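Side-chain contacts in divalent-cation tolerance protein CutA (Pyrococcus horikoshii, PDB 1UKU), which binds copper(II) and is involved in resistance toward heavy metals, working as a homotrimer that probably assembles further when the metal binds between trimers: residues A[2-7]-A[60-65]; A[18-23]-A[66-71]; A[27-32]-A[90-95]. All blocks are in the same frame, centred on the assembly; numbering follows the deposited sequence.

The three contacts show how helices are packed on a sheet and on each other. Interaction 1 is wholly apolar and buried, joining the inner strand 2-8 to helix 62-72. Interaction 2 uses the same helix but pairs it with helix 11-23; it is apolar next to the sheet, with a charged arginine, held by glutamates, on its partly exposed outer side. The two meet where Leu65 CD1 lies 3.8 Å from Leu21 CD2. Interaction 3 is buried too, yet lies farther from the chain centre, where helix 90-99 meets segment 27-32 through aromatic, sulfur and carbonyl groups. Leu65 also packs on Ile27, and Val18 on Ala30, so that all three share neighbours.

Interaction 1. Residues A[2-7]-A[60-65]; sequences IIVYTT and DLWEEL
Ile2 and Val4 meet Trp62 and Leu65 in a buried, purely apolar contact between strand 2-8, an inner strand of the antiparallel sheet, and the first turn of helix 62-72. It illustrates how a strand offers alternate residues to a helix: Ile2 and Val4 point toward it, while Ile3, between them, and Tyr5, just after, face the other side of the sheet, where the Tyr5 hydroxyl bonds to Asn31 of the second subunit.

Val4 does most of the work from the strand side. Both its methyls reach the far corner of the indole six-membered ring, CG2 lying 3.7 Å and CG1 4.0 Å from Trp62 CZ3. The approach is oblique, and the valine lies across the indole. Val4 CG2 also touches Leu65 CD2 at 4.0 Å, so one methyl touches both the indole and the leucine. Ile2 takes a position nearer the root of the tryptophan: its CD1 comes to 3.9 Å from Trp62 CB. With chi1 at 66°, Ile2 CG1 sits between the backbone N and the carbonyl carbon, and the chain then extends to send CD1 out to the helix.

The indole leaves its helix with CG anti to the backbone N (chi1 163°), which swings the ring across toward Val4 although its CB does not start in that direction. Arg82 adds a cation-pi contact, and the indole N-H is satisfied by Asp87 of the second subunit, so the same tryptophan serves both the subunit core and the trimer interface.

A helix laid by its apolar side on the inner strands of a four-stranded antiparallel sheet, with strand order 2-3-1-4, is the arrangement of the ferredoxin-like alpha+beta sandwich found in CutA and its GlnB-like relatives.

Interaction 2. Residues A[18-23]-A[66-71]; sequences VKTLLK and KERIKE
Leu21 packs against Arg68 and Ile69 where the two helices of the ferredoxin-like fold, 11-23 and 62-72, lie side by side on one face of the sheet. Their short segments run roughly antiparallel, at 142° with axes 11.0 Å apart, a spacing at which the helices meet through their side chains.

Leu21 forks between its two partners. One branch, CD1, meets Ile69 CG1 at 3.9 Å, the isoleucine lying across the leucine; the other, CD2, rests 4.0 Å from Arg68 CB, and here the two side chains run alongside but point opposite ways. Both Leu21 and Ile69 also touch Leu55 of strand 44-57, so the apolar half of the contact closes onto the sheet beneath.

Farther from the sheet the character changes. Thr20 turns its methyl to the arginine, with CG2 anti to the backbone N and 4.1 Å from Arg68 NH2, an oblique approach to the guanidinium. The threonine hydroxyl is meanwhile occupied by the carbonyl oxygen of Lys16, within its own helix.

Arg68 reaches this place through a chain bent at chi2 (-59°) and chi3, which lays its end along the helix surface toward Glu71. Two carboxylates then fix the rotation of the guanidinium: NH2 forms a salt bridge with Glu24, just past the end of helix 11-23, and NH1 bonds to Glu71 OE1 at 2.9 Å, nearly in the guanidinium plane and on the anti lone pair of that oxygen.

Interaction 3. Residues A[27-32]-A[90-95]; sequences IACANL and EDYLKW
Ala28 and Cys29 receive the ends of two aromatic side chains, Trp95 and Tyr92, which helix 90-99 sends onto the segment 27-32, which leads into strand 29-41. The indole meets Ala28 twice at the far end of its six-membered ring: CZ3 lies 4.0 Å from Ala28 CB, and CH2 lies 3.5 Å from Ala28 O, which approaches obliquely. Cys29 CB stands at the ring edge, close to the indole plane and 4.2 Å from Trp95 CH2. Beside it, Cys29 SG is 3.2 Å from Tyr92 OH.

The two aromatics are three residues apart on the helix, and in both CG is anti to the backbone N, which carries the rings from the same side of the helix to the strand. The sulfur meets the phenol because Cys29 holds SG between its own backbone N and carbonyl carbon (chi1 65°).

Around this shell, backbone bonds to Lys56 hold Ala28 and Cys29 beside strand 44-57, and the side chains of Cys29 and Tyr92 both rest on Lys56. From the third subunit Tyr39 packs on Cys29 and Pro78 on Tyr92, while strand 29-41 continues the sheet into that chain.

Thiol, phenol and carbonyl groups thus meet aromatic and methyl surfaces at a subunit boundary: close packing joins the C-terminal helix to the sheet, and the short sulfur-to-oxygen approach gives it a polar element.

Interaction 1. Residues A[2-7]-A[60-65]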
loop_
_atom_site.group_PDB
_atom_site.type_symbol
_atom_site.label_atom_id
_atom_site.label_comp_id
_atom_site.label_asym_id
_atom_site.label_seq_id
_atom_site.Cartn_x
_atom_site.Cartn_y
_atom_site.Cartn_z
ATOM N N ILE A 2 -1.129 -9.799 -9.190
ATOM C CA ILE A 2 -0.786 -9.637 -7.785
ATOM C C ILE A 2 0.151 -8.461 -7.544
ATOM O O ILE A 2 0.876 -8.014 -8.439
ATOM C CB ILE A 2 -0.171 -10.924 -7.198
ATOM C CG1 ILE A 2 1.175 -11.222 -7.834
ATOM C CG2 ILE A 2 -1.096 -12.123 -7.359
ATOM C CD1 ILE A 2 1.939 -12.390 -7.235
ATOM N N ILE A 3 0.108 -7.983 -6.312
ATOM C CA ILE A 3 1.113 -7.093 -5.767
ATOM C C ILE A 3 1.989 -7.899 -4.845
ATOM O O ILE A 3 1.520 -8.760 -4.112
ATOM C CB ILE A 3 0.429 -5.956 -4.954
ATOM C CG1 ILE A 3 -0.457 -5.108 -5.874
ATOM C CG2 ILE A 3 1.442 -5.141 -4.173
ATOM C CD1 ILE A 3 0.165 -4.586 -7.000
ATOM N N VAL A 4 3.267 -7.595 -4.868
ATOM C CA VAL A 4 4.206 -8.104 -3.884
ATOM C C VAL A 4 4.896 -6.916 -3.225
ATOM O O VAL A 4 5.441 -6.063 -3.911
ATOM C CB VAL A 4 5.218 -9.037 -4.515
ATOM C CG1 VAL A 4 6.275 -9.524 -3.489
ATOM C CG2 VAL A 4 4.483 -10.216 -5.117
ATOM N N TYR A 5 4.879 -6.885 -1.908
ATOM C CA TYR A 5 5.531 -5.833 -1.124
ATOM C C TYR A 5 6.753 -6.433 -0.419
ATOM O O TYR A 5 6.690 -7.486 0.202
ATOM C CB TYR A 5 4.574 -5.259 -0.089
ATOM C CG TYR A 5 5.076 -4.094 0.742
ATOM C CD1 TYR A 5 5.356 -2.883 0.156
ATOM C CD2 TYR A 5 5.263 -4.206 2.134
ATOM C CE1 TYR A 5 5.806 -1.788 0.910
ATOM C CE2 TYR A 5 5.719 -3.104 2.899
ATOM C CZ TYR A 5 5.973 -1.904 2.268
ATOM O OH TYR A 5 6.393 -0.808 3.003
ATOM N N THR A 6 7.876 -5.735 -0.495
ATOM C CA THR A 6 9.076 -6.058 0.255
ATOM C C THR A 6 9.760 -4.747 0.630
ATOM O O THR A 6 9.398 -3.686 0.147
ATOM C CB THR A 6 9.978 -7.017 -0.551
ATOM O OG1 THR A 6 11.047 -7.471 0.301
ATOM C CG2 THR A 6 10.606 -6.389 -1.767
ATOM N N THR A 7 10.707 -4.811 1.545
ATOM C CA THR A 7 11.422 -3.631 1.964
ATOM C C THR A 7 12.888 -3.883 1.863
ATOM O O THR A 7 13.335 -5.019 1.956
ATOM C CB THR A 7 11.068 -3.182 3.376
ATOM O OG1 THR A 7 11.661 -4.071 4.347
ATOM C CG2 THR A 7 9.579 -3.194 3.619
ATOM N N ASP A 60 0.709 -16.505 -11.565
ATOM C CA ASP A 60 1.431 -17.739 -11.826
ATOM C C ASP A 60 2.938 -17.604 -11.623
ATOM O O ASP A 60 3.624 -18.590 -11.523
ATOM C CB ASP A 60 1.138 -18.283 -13.239
ATOM C CG ASP A 60 1.641 -17.364 -14.322
ATOM O OD1 ASP A 60 0.913 -16.422 -14.652
ATOM O OD2 ASP A 60 2.765 -17.536 -14.824
ATOM N N LEU A 61 3.448 -16.368 -11.532
ATOM C CA LEU A 61 4.860 -16.136 -11.301
ATOM C C LEU A 61 5.232 -16.000 -9.801
ATOM O O LEU A 61 6.401 -15.831 -9.481
ATOM C CB LEU A 61 5.335 -14.903 -12.088
ATOM C CG LEU A 61 5.314 -15.038 -13.622
ATOM C CD1 LEU A 61 5.629 -13.738 -14.276
ATOM C CD2 LEU A 61 6.335 -16.044 -14.040
ATOM N N TRP A 62 4.262 -16.093 -8.906
ATOM C CA TRP A 62 4.504 -15.852 -7.471
ATOM C C TRP A 62 5.638 -16.700 -6.899
ATOM O O TRP A 62 6.536 -16.182 -6.274
ATOM C CB TRP A 62 3.235 -16.065 -6.663
ATOM C CG TRP A 62 3.441 -16.228 -5.198
ATOM C CD1 TRP A 62 3.060 -17.291 -4.448
ATOM C CD2 TRP A 62 4.024 -15.287 -4.295
ATOM N NE1 TRP A 62 3.387 -17.086 -3.125
ATOM C CE2 TRP A 62 4.008 -15.872 -3.007
ATOM C CE3 TRP A 62 4.616 -14.032 -4.446
ATOM C CZ2 TRP A 62 4.496 -15.219 -1.875
ATOM C CZ3 TRP A 62 5.126 -13.395 -3.308
ATOM C CH2 TRP A 62 5.059 -13.987 -2.047
ATOM N N GLU A 63 5.596 -18.018 -7.065
ATOM C CA GLU A 63 6.588 -18.857 -6.398
ATOM C C GLU A 63 7.995 -18.607 -6.939
ATOM O O GLU A 63 8.953 -18.538 -6.188
ATOM C CB GLU A 63 6.221 -20.367 -6.475
ATOM C CG GLU A 63 4.999 -20.753 -5.643
ATOM C CD GLU A 63 5.139 -20.480 -4.152
ATOM O OE1 GLU A 63 6.256 -20.232 -3.641
ATOM O OE2 GLU A 63 4.084 -20.534 -3.476
ATOM N N GLU A 64 8.104 -18.443 -8.252
ATOM C CA GLU A 64 9.379 -18.154 -8.851
ATOM C C GLU A 64 9.892 -16.802 -8.376
ATOM O O GLU A 64 11.066 -16.637 -8.118
ATOM C CB GLU A 64 9.247 -18.206 -10.381
ATOM C CG GLU A 64 10.563 -18.105 -11.116
ATOM C CD GLU A 64 10.441 -18.325 -12.614
ATOM O OE1 GLU A 64 11.504 -18.260 -13.251
ATOM O OE2 GLU A 64 9.318 -18.519 -13.137
ATOM N N LEU A 65 9.001 -15.819 -8.293
ATOM C CA LEU A 65 9.401 -14.477 -7.885
ATOM C C LEU A 65 9.834 -14.475 -6.420
ATOM O O LEU A 65 10.829 -13.868 -6.057
ATOM C CB LEU A 65 8.254 -13.493 -8.104
ATOM C CG LEU A 65 8.480 -12.080 -7.548
ATOM C CD1 LEU A 65 9.709 -11.446 -8.147
ATOM C CD2 LEU A 65 7.255 -11.229 -7.752
#

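Interaction 2. Residues A[18-23]-A[66-71]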
loop_
_atom_site.group_PDB
_atom_site.type_symbol
_atom_site.label_atom_id
_atom_site.label_comp_id
_atom_site.label_asym_id
_atom_site.label_seq_id
_atom_site.Cartn_x
_atom_site.Cartn_y
_atom_site.Cartn_z
ATOM N N VAL A 18 15.349 -4.787 -7.984
ATOM C CA VAL A 18 14.210 -4.553 -8.879
ATOM C C VAL A 18 14.604 -4.598 -10.345
ATOM O O VAL A 18 13.883 -5.188 -11.177
ATOM C CB VAL A 18 13.510 -3.231 -8.536
ATOM C CG1 VAL A 18 12.666 -2.677 -9.673
ATOM C CG2 VAL A 18 12.701 -3.420 -7.256
ATOM N N LYS A 19 15.749 -4.022 -10.658
ATOM C CA LYS A 19 16.213 -4.047 -12.045
ATOM C C LYS A 19 16.557 -5.505 -12.460
ATOM O O LYS A 19 16.260 -5.895 -13.587
ATOM C CB LYS A 19 17.398 -3.098 -12.278
ATOM C CG LYS A 19 17.041 -1.633 -12.174
ATOM C CD LYS A 19 18.208 -0.694 -12.459
ATOM C CE LYS A 19 17.784 0.757 -12.315
ATOM N NZ LYS A 19 18.911 1.695 -12.597
ATOM N N THR A 20 17.137 -6.313 -11.571
ATOM C CA THR A 20 17.381 -7.742 -11.865
ATOM C C THR A 20 16.056 -8.473 -12.119
ATOM O O THR A 20 15.957 -9.295 -13.018
ATOM C CB THR A 20 18.125 -8.396 -10.713
ATOM O OG1 THR A 20 19.388 -7.725 -10.538
ATOM C CG2 THR A 20 18.430 -9.819 -11.012
ATOM N N LEU A 21 15.032 -8.173 -11.332
ATOM C CA LEU A 21 13.746 -8.845 -11.463
ATOM C C LEU A 21 13.111 -8.433 -12.782
ATOM O O LEU A 21 12.472 -9.275 -13.437
ATOM C CB LEU A 21 12.826 -8.542 -10.290
ATOM C CG LEU A 21 13.257 -9.068 -8.921
ATOM C CD1 LEU A 21 12.288 -8.547 -7.829
ATOM C CD2 LEU A 21 13.375 -10.596 -8.826
ATOM N N LEU A 22 13.259 -7.170 -13.192
ATOM C CA LEU A 22 12.761 -6.721 -14.493
ATOM C C LEU A 22 13.515 -7.439 -15.617
ATOM O O LEU A 22 12.903 -7.931 -16.559
ATOM C CB LEU A 22 12.873 -5.198 -14.648
ATOM C CG LEU A 22 11.810 -4.420 -13.855
ATOM C CD1 LEU A 22 12.234 -2.973 -13.671
ATOM C CD2 LEU A 22 10.460 -4.473 -14.534
ATOM N N LYS A 23 14.829 -7.506 -15.507
ATOM C CA LYS A 23 15.638 -8.181 -16.540
ATOM C C LYS A 23 15.235 -9.642 -16.697
ATOM O O LYS A 23 15.250 -10.176 -17.816
ATOM C CB LYS A 23 17.119 -8.069 -16.226
ATOM C CG LYS A 23 17.639 -6.634 -16.477
ATOM C CD LYS A 23 19.144 -6.496 -16.391
ATOM C CE LYS A 23 19.765 -7.212 -15.213
ATOM N NZ LYS A 23 21.147 -6.712 -14.949
ATOM N N LYS A 66 9.066 -15.161 -5.578
ATOM C CA LYS A 66 9.381 -15.247 -4.172
ATOM C C LYS A 66 10.758 -15.873 -3.978
ATOM O O LYS A 66 11.565 -15.372 -3.192
ATOM C CB LYS A 66 8.337 -16.060 -3.444
ATOM C CG LYS A 66 8.652 -16.191 -1.958
ATOM C CD LYS A 66 7.650 -17.011 -1.194
ATOM C CE LYS A 66 8.225 -18.339 -0.889
ATOM N NZ LYS A 66 7.252 -19.376 -1.138
ATOM N N GLU A 67 11.050 -16.947 -4.705
ATOM C CA GLU A 67 12.374 -17.568 -4.587
ATOM C C GLU A 67 13.473 -16.631 -5.033
ATOM O O GLU A 67 14.505 -16.527 -4.357
ATOM C CB GLU A 67 12.459 -18.858 -5.410
ATOM C CG GLU A 67 13.855 -19.501 -5.407
ATOM C CD GLU A 67 14.377 -19.935 -4.030
ATOM O OE1 GLU A 67 15.632 -19.996 -3.839
ATOM O OE2 GLU A 67 13.603 -20.211 -3.101
ATOM N N ARG A 68 13.269 -15.922 -6.143
ATOM C CA ARG A 68 14.289 -15.000 -6.602
ATOM C C ARG A 68 14.512 -13.847 -5.619
ATOM O O ARG A 68 15.657 -13.449 -5.373
ATOM C CB ARG A 68 14.002 -14.495 -8.011
ATOM C CG ARG A 68 14.405 -15.457 -9.082
ATOM C CD ARG A 68 15.903 -15.829 -9.061
ATOM N NE ARG A 68 16.816 -14.868 -9.676
ATOM C CZ ARG A 68 18.056 -14.603 -9.255
ATOM N NH1 ARG A 68 18.553 -15.171 -8.167
ATOM N NH2 ARG A 68 18.809 -13.759 -9.926
ATOM N N ILE A 69 13.453 -13.333 -5.020
ATOM C CA ILE A 69 13.645 -12.294 -4.036
ATOM C C ILE A 69 14.430 -12.839 -2.864
ATOM O O ILE A 69 15.314 -12.148 -2.362
ATOM C CB ILE A 69 12.311 -11.678 -3.598
ATOM C CG1 ILE A 69 11.686 -10.897 -4.766
ATOM C CG2 ILE A 69 12.514 -10.734 -2.387
ATOM C CD1 ILE A 69 10.219 -10.530 -4.519
ATOM N N LYS A 70 14.131 -14.061 -2.423
ATOM C CA LYS A 70 14.889 -14.638 -1.307
ATOM C C LYS A 70 16.369 -14.673 -1.658
ATOM O O LYS A 70 17.213 -14.379 -0.834
ATOM C CB LYS A 70 14.386 -16.048 -0.970
ATOM C CG LYS A 70 13.053 -16.078 -0.272
ATOM C CD LYS A 70 12.414 -17.450 -0.321
ATOM C CE LYS A 70 13.102 -18.432 0.566
ATOM N NZ LYS A 70 12.403 -19.748 0.434
ATOM N N GLU A 71 16.657 -15.054 -2.896
ATOM C CA GLU A 71 18.023 -15.206 -3.373
ATOM C C GLU A 71 18.741 -13.880 -3.588
ATOM O O GLU A 71 19.978 -13.823 -3.578
ATOM C CB GLU A 71 18.038 -15.995 -4.672
ATOM C CG GLU A 71 17.716 -17.456 -4.475
ATOM C CD GLU A 71 17.415 -18.151 -5.775
ATOM O OE1 GLU A 71 17.502 -17.535 -6.845
ATOM O OE2 GLU A 71 17.093 -19.362 -5.715
#

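Interaction 3. Residues A[27-32]-A[90-95]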
loop_
_atom_site.group_PDB
_atom_site.type_symbol
_atom_site.label_atom_id
_atom_site.label_comp_id
_atom_site.label_asym_id
_atom_site.label_seq_id
_atom_site.Cartn_x
_atom_site.Cartn_y
_atom_site.Cartn_z
ATOM N N ILE A 27 8.715 -9.445 -12.972
ATOM C CA ILE A 27 7.778 -8.368 -12.617
ATOM C C ILE A 27 7.612 -7.470 -13.814
ATOM O O ILE A 27 8.523 -7.366 -14.616
ATOM C CB ILE A 27 8.227 -7.543 -11.362
ATOM C CG1 ILE A 27 9.494 -6.728 -11.608
ATOM C CG2 ILE A 27 8.374 -8.464 -10.163
ATOM C CD1 ILE A 27 9.900 -5.876 -10.400
ATOM N N ALA A 28 6.456 -6.810 -13.895
ATOM C CA ALA A 28 6.233 -5.806 -14.926
ATOM C C ALA A 28 6.644 -4.409 -14.497
ATOM O O ALA A 28 6.977 -3.570 -15.330
ATOM C CB ALA A 28 4.787 -5.785 -15.343
ATOM N N CYS A 29 6.579 -4.147 -13.199
ATOM C CA CYS A 29 6.962 -2.837 -12.707
ATOM C C CYS A 29 7.100 -2.849 -11.211
ATOM O O CYS A 29 6.648 -3.762 -10.520
ATOM C CB CYS A 29 5.958 -1.818 -13.145
ATOM S SG CYS A 29 4.438 -2.118 -12.435
ATOM N N ALA A 30 7.807 -1.834 -10.725
ATOM C CA ALA A 30 8.056 -1.597 -9.315
ATOM C C ALA A 30 7.826 -0.115 -8.991
ATOM O O ALA A 30 8.102 0.744 -9.816
ATOM C CB ALA A 30 9.421 -2.005 -8.963
ATOM N N ASN A 31 7.264 0.157 -7.816
ATOM C CA ASN A 31 7.143 1.503 -7.281
ATOM C C ASN A 31 7.926 1.515 -5.948
ATOM O O ASN A 31 7.626 0.734 -5.050
ATOM C CB ASN A 31 5.688 1.858 -6.994
ATOM C CG ASN A 31 4.800 1.988 -8.218
ATOM O OD1 ASN A 31 3.590 2.132 -8.026
ATOM N ND2 ASN A 31 5.347 2.006 -9.438
ATOM N N LEU A 32 8.923 2.381 -5.845
ATOM C CA LEU A 32 9.821 2.440 -4.686
ATOM C C LEU A 32 9.638 3.749 -3.970
ATOM O O LEU A 32 9.635 4.795 -4.590
ATOM C CB LEU A 32 11.279 2.327 -5.105
ATOM C CG LEU A 32 11.781 0.914 -5.471
ATOM C CD1 LEU A 32 10.910 0.135 -6.444
ATOM C CD2 LEU A 32 13.224 1.001 -5.959
ATOM N N GLU A 90 -8.460 -3.739 -17.878
ATOM C CA GLU A 90 -7.900 -4.712 -18.799
ATOM C C GLU A 90 -6.684 -4.265 -19.591
ATOM O O GLU A 90 -5.807 -5.081 -19.821
ATOM C CB GLU A 90 -8.983 -5.165 -19.783
ATOM C CG GLU A 90 -8.453 -6.014 -20.923
ATOM C CD GLU A 90 -7.857 -7.322 -20.450
ATOM O OE1 GLU A 90 -8.105 -7.695 -19.286
ATOM O OE2 GLU A 90 -7.138 -7.977 -21.237
ATOM N N ASP A 91 -6.654 -3.020 -20.051
ATOM C CA ASP A 91 -5.510 -2.555 -20.845
ATOM C C ASP A 91 -4.195 -2.666 -20.040
ATOM O O ASP A 91 -3.138 -3.045 -20.560
ATOM C CB ASP A 91 -5.708 -1.126 -21.395
ATOM C CG ASP A 91 -6.236 -0.135 -20.363
ATOM O OD1 ASP A 91 -7.194 -0.448 -19.600
ATOM O OD2 ASP A 91 -5.763 1.026 -20.265
ATOM N N TYR A 92 -4.267 -2.364 -18.752
ATOM C CA TYR A 92 -3.103 -2.506 -17.912
ATOM C C TYR A 92 -2.728 -3.980 -17.720
ATOM O O TYR A 92 -1.556 -4.354 -17.787
ATOM C CB TYR A 92 -3.312 -1.828 -16.560
ATOM C CG TYR A 92 -2.069 -1.888 -15.724
ATOM C CD1 TYR A 92 -1.048 -0.991 -15.928
ATOM C CD2 TYR A 92 -1.892 -2.884 -14.774
ATOM C CE1 TYR A 92 0.111 -1.060 -15.167
ATOM C CE2 TYR A 92 -0.741 -2.969 -14.040
ATOM C CZ TYR A 92 0.234 -2.040 -14.222
ATOM O OH TYR A 92 1.401 -2.124 -13.475
ATOM N N LEU A 93 -3.728 -4.811 -17.449
ATOM C CA LEU A 93 -3.478 -6.221 -17.262
ATOM C C LEU A 93 -2.824 -6.820 -18.500
ATOM O O LEU A 93 -1.876 -7.572 -18.395
ATOM C CB LEU A 93 -4.764 -6.957 -16.916
ATOM C CG LEU A 93 -4.610 -8.436 -16.607
ATOM C CD1 LEU A 93 -3.662 -8.689 -15.428
ATOM C CD2 LEU A 93 -6.013 -8.932 -16.331
ATOM N N LYS A 94 -3.298 -6.441 -19.679
ATOM C CA LYS A 94 -2.716 -6.954 -20.928
ATOM C C LYS A 94 -1.250 -6.558 -21.070
ATOM O O LYS A 94 -0.410 -7.372 -21.451
ATOM C CB LYS A 94 -3.517 -6.467 -22.130
ATOM C CG LYS A 94 -3.049 -7.031 -23.451
ATOM C CD LYS A 94 -3.104 -8.557 -23.429
ATOM C CE LYS A 94 -3.064 -9.155 -24.830
ATOM N NZ LYS A 94 -4.437 -9.299 -25.376
ATOM N N TRP A 95 -0.950 -5.312 -20.733
ATOM C CA TRP A 95 0.414 -4.824 -20.757
ATOM C C TRP A 95 1.284 -5.607 -19.770
ATOM O O TRP A 95 2.359 -6.029 -20.091
ATOM C CB TRP A 95 0.433 -3.321 -20.415
ATOM C CG TRP A 95 1.817 -2.774 -20.262
ATOM C CD1 TRP A 95 2.669 -2.394 -21.261
ATOM C CD2 TRP A 95 2.525 -2.571 -19.041
ATOM N NE1 TRP A 95 3.869 -1.972 -20.735
ATOM C CE2 TRP A 95 3.799 -2.052 -19.369
ATOM C CE3 TRP A 95 2.214 -2.766 -17.694
ATOM C CZ2 TRP A 95 4.742 -1.754 -18.399
ATOM C CZ3 TRP A 95 3.166 -2.449 -16.739
ATOM C CH2 TRP A 95 4.396 -1.969 -17.091
#